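Local coordinates for acyl-coenzyme A oxidase acox-1.1 (Caenorhabditis elegans, PDB 5K3H), which uses FAD to desaturate acyl-CoAs to (2E)-enoyl-CoAs with release of hydrogen peroxide, the first step of peroxisomal beta-oxidation, at residues G487-F495 and L567-L575. Residues are numbered along the deposited sequence; the frame is centred on the assembly and turned at random.
Sequences GITEYIKTF and LHLHVNYEL
Tyr491 lies across Val571 at about a right angle, and Val571 CG2 sits over one face of its ring, 4.0 Å from the centroid, in a CH-pi contact. CG of Tyr491 is anti to its carbonyl carbon (chi1 -73°), which carries the ring toward helix 557-577. There Tyr491 OH donates to Asn572 OD1 at 2.7 Å, with the ring and amide planes nearly perpendicular. Asn572 ND2 in turn donates to His568 O at 2.8 Å, one turn back, so both ends of the amide are held and its rotation is fixed. Leu575 CD2 also touches Tyr491 CD2.

Ile488, the N-cap residue of its helix, points its CD1 over one face of the His568 ring, 3.5 Å from the centroid. The same methyl meets Val571 CG2 tip to tip. Ile488 CG1 packs on Leu567 CD2. His568 NE2 donates to Gly487 O at 3.2 Å, but the bond is bent (138°) and the donor stands above the carbonyl plane. His568 ND1 is also hydrogen-bonded to Ser564 O, which probably helps orient the ring; with a carbonyl oxygen at each nitrogen, the ring may be protonated on both.

At the other end, Phe495 turns the edge of its ring to the backbone, with CZ 3.6 Å from Leu575 N. Leu575 CD1 reaches Thr494 CG2.

The short helical segments run roughly parallel, 31° apart, with axes 10.5 Å from each other. Helix 520-553 covers Phe495 and Val571, and helix 590-616 covers Tyr491 and Asn572. This is buried helix-helix packing within the C-terminal all-helical domain of the acyl-CoA oxidase fold.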
loop_
_atom_site.group_PDB
_atom_site.type_symbol
_atom_site.label_atom_id
_atom_site.label_comp_id
_atom_site.label_asym_id
_atom_site.label_seq_id
_atom_site.Cartn_x
_atom_site.Cartn_y
_atom_site.Cartn_z
ATOM N N GLY B 487 14.498 25.666 21.412
ATOM C CA GLY B 487 13.173 25.128 21.196
ATOM C C GLY B 487 12.951 24.777 19.735
ATOM O O GLY B 487 13.842 24.242 19.070
ATOM N N ILE B 488 11.785 25.164 19.211
ATOM C CA ILE B 488 11.331 24.797 17.874
ATOM C C ILE B 488 10.792 25.984 17.079
ATOM O O ILE B 488 10.535 25.853 15.874
ATOM C CB ILE B 488 10.267 23.674 18.012
ATOM C CG1 ILE B 488 10.949 22.356 18.398
ATOM C CG2 ILE B 488 9.356 23.471 16.801
ATOM C CD1 ILE B 488 11.979 21.915 17.374
ATOM N N THR B 489 10.702 27.171 17.692
ATOM C CA THR B 489 9.939 28.252 17.084
ATOM C C THR B 489 10.512 28.695 15.752
ATOM O O THR B 489 9.753 29.150 14.893
ATOM C CB THR B 489 9.828 29.442 18.051
ATOM O OG1 THR B 489 11.099 30.080 18.200
ATOM C CG2 THR B 489 9.359 28.959 19.431
ATOM N N GLU B 490 11.812 28.524 15.511
ATOM C CA GLU B 490 12.276 28.858 14.168
ATOM C C GLU B 490 11.751 27.874 13.120
ATOM O O GLU B 490 11.475 28.282 11.982
ATOM C CB GLU B 490 13.797 28.961 14.116
ATOM C CG GLU B 490 14.381 30.020 15.063
ATOM C CD GLU B 490 13.664 31.368 14.976
ATOM O OE1 GLU B 490 13.565 32.034 16.015
ATOM O OE2 GLU B 490 13.208 31.778 13.878
ATOM N N TYR B 491 11.564 26.595 13.484
ATOM C CA TYR B 491 10.939 25.633 12.569
ATOM C C TYR B 491 9.464 25.957 12.345
ATOM O O TYR B 491 8.958 25.850 11.225
ATOM C CB TYR B 491 11.084 24.203 13.108
ATOM C CG TYR B 491 12.474 23.635 13.007
ATOM C CD1 TYR B 491 13.413 23.884 13.997
ATOM C CD2 TYR B 491 12.851 22.855 11.920
ATOM C CE1 TYR B 491 14.724 23.380 13.904
ATOM C CE2 TYR B 491 14.147 22.336 11.810
ATOM C CZ TYR B 491 15.088 22.596 12.810
ATOM O OH TYR B 491 16.373 22.077 12.720
ATOM N N ILE B 492 8.744 26.286 13.413
ATOM C CA ILE B 492 7.339 26.648 13.270
ATOM C C ILE B 492 7.200 27.868 12.361
ATOM O O ILE B 492 6.403 27.871 11.414
ATOM C CB ILE B 492 6.705 26.860 14.656
ATOM C CG1 ILE B 492 6.644 25.510 15.396
ATOM C CG2 ILE B 492 5.306 27.389 14.525
ATOM C CD1 ILE B 492 6.055 25.559 16.802
ATOM N N LYS B 493 8.024 28.899 12.587
ATOM C CA LYS B 493 7.955 30.080 11.722
ATOM C C LYS B 493 8.307 29.758 10.278
ATOM O O LYS B 493 7.803 30.413 9.362
ATOM C CB LYS B 493 8.873 31.197 12.227
ATOM C CG LYS B 493 8.419 31.818 13.523
ATOM C CD LYS B 493 9.107 33.151 13.718
ATOM C CE LYS B 493 10.623 32.998 13.733
ATOM N NZ LYS B 493 11.346 34.238 13.285
ATOM N N THR B 494 9.180 28.773 10.056
ATOM C CA THR B 494 9.544 28.378 8.696
ATOM C C THR B 494 8.395 27.633 8.009
ATOM O O THR B 494 8.109 27.887 6.833
ATOM C CB THR B 494 10.826 27.542 8.747
ATOM O OG1 THR B 494 11.865 28.343 9.319
ATOM C CG2 THR B 494 11.274 27.084 7.375
ATOM N N PHE B 495 7.713 26.727 8.728
ATOM C CA PHE B 495 6.509 26.090 8.179
ATOM C C PHE B 495 5.401 27.114 7.924
ATOM O O PHE B 495 4.651 27.008 6.945
ATOM C CB PHE B 495 5.980 25.007 9.126
ATOM C CG PHE B 495 6.832 23.771 9.191
ATOM C CD1 PHE B 495 7.002 22.979 8.076
ATOM C CD2 PHE B 495 7.431 23.392 10.372
ATOM C CE1 PHE B 495 7.750 21.852 8.122
ATOM C CE2 PHE B 495 8.209 22.253 10.437
ATOM C CZ PHE B 495 8.365 21.477 9.316
ATOM N N LEU B 567 9.891 15.378 18.946
ATOM C CA LEU B 567 9.441 16.577 18.241
ATOM C C LEU B 567 10.531 17.135 17.339
ATOM O O LEU B 567 10.254 17.551 16.203
ATOM C CB LEU B 567 9.014 17.644 19.242
ATOM C CG LEU B 567 8.764 19.012 18.595
ATOM C CD1 LEU B 567 7.554 19.050 17.647
ATOM C CD2 LEU B 567 8.660 20.051 19.677
ATOM N N HIS B 568 11.782 17.130 17.819
ATOM C CA HIS B 568 12.888 17.639 17.015
ATOM C C HIS B 568 13.140 16.766 15.806
ATOM O O HIS B 568 13.532 17.277 14.751
ATOM C CB HIS B 568 14.169 17.750 17.836
ATOM C CG HIS B 568 14.289 19.032 18.582
ATOM N ND1 HIS B 568 13.783 19.206 19.855
ATOM C CD2 HIS B 568 14.785 20.232 18.200
ATOM C CE1 HIS B 568 14.005 20.449 20.242
ATOM N NE2 HIS B 568 14.606 21.093 19.253
ATOM N N LEU B 569 12.970 15.447 15.948
ATOM C CA LEU B 569 13.013 14.568 14.777
ATOM C C LEU B 569 11.910 14.924 13.785
ATOM O O LEU B 569 12.153 15.057 12.576
ATOM C CB LEU B 569 12.868 13.111 15.212
ATOM C CG LEU B 569 12.848 12.043 14.110
ATOM C CD1 LEU B 569 14.148 12.066 13.281
ATOM C CD2 LEU B 569 12.609 10.675 14.706
ATOM N N HIS B 570 10.688 15.108 14.299
ATOM C CA HIS B 570 9.536 15.418 13.464
ATOM C C HIS B 570 9.770 16.680 12.638
ATOM O O HIS B 570 9.607 16.672 11.410
ATOM C CB HIS B 570 8.294 15.552 14.361
ATOM C CG HIS B 570 6.997 15.707 13.618
ATOM N ND1 HIS B 570 6.502 14.744 12.765
ATOM C CD2 HIS B 570 6.073 16.698 13.639
ATOM C CE1 HIS B 570 5.346 15.148 12.269
ATOM N NE2 HIS B 570 5.060 16.327 12.788
ATOM N N VAL B 571 10.132 17.789 13.287
ATOM C CA VAL B 571 10.218 19.036 12.528
ATOM C C VAL B 571 11.340 18.969 11.491
ATOM O O VAL B 571 11.194 19.495 10.383
ATOM C CB VAL B 571 10.370 20.246 13.472
ATOM C CG1 VAL B 571 9.121 20.425 14.322
ATOM C CG2 VAL B 571 11.609 20.087 14.370
ATOM N N ASN B 572 12.434 18.258 11.781
ATOM C CA ASN B 572 13.498 18.140 10.779
ATOM C C ASN B 572 13.122 17.200 9.638
ATOM O O ASN B 572 13.432 17.482 8.474
ATOM C CB ASN B 572 14.805 17.693 11.426
ATOM C CG ASN B 572 15.495 18.823 12.132
ATOM O OD1 ASN B 572 16.044 19.719 11.481
ATOM N ND2 ASN B 572 15.515 18.781 13.467
ATOM N N TYR B 573 12.486 16.064 9.949
ATOM C CA TYR B 573 12.035 15.164 8.891
ATOM C C TYR B 573 10.981 15.830 8.014
ATOM O O TYR B 573 11.052 15.775 6.780
ATOM C CB TYR B 573 11.478 13.892 9.506
ATOM C CG TYR B 573 11.107 12.855 8.488
ATOM C CD1 TYR B 573 12.062 11.958 8.013
ATOM C CD2 TYR B 573 9.823 12.778 7.978
ATOM C CE1 TYR B 573 11.738 10.997 7.081
ATOM C CE2 TYR B 573 9.495 11.816 7.042
ATOM C CZ TYR B 573 10.459 10.931 6.607
ATOM O OH TYR B 573 10.149 9.973 5.681
ATOM N N GLU B 574 9.975 16.448 8.639
ATOM C CA GLU B 574 8.912 17.080 7.873
ATOM C C GLU B 574 9.438 18.267 7.077
ATOM O O GLU B 574 8.994 18.506 5.950
ATOM C CB GLU B 574 7.778 17.499 8.809
ATOM C CG GLU B 574 7.130 16.337 9.580
ATOM C CD GLU B 574 6.475 15.298 8.664
ATOM O OE1 GLU B 574 5.824 15.711 7.670
ATOM O OE2 GLU B 574 6.593 14.067 8.935
ATOM N N LEU B 575 10.383 19.031 7.636
ATOM C CA LEU B 575 10.939 20.154 6.877
ATOM C C LEU B 575 11.764 19.674 5.689
ATOM O O LEU B 575 11.654 20.231 4.589
ATOM C CB LEU B 575 11.772 21.069 7.776
ATOM C CG LEU B 575 12.415 22.303 7.103
ATOM C CD1 LEU B 575 11.382 23.186 6.337
ATOM C CD2 LEU B 575 13.225 23.130 8.140
#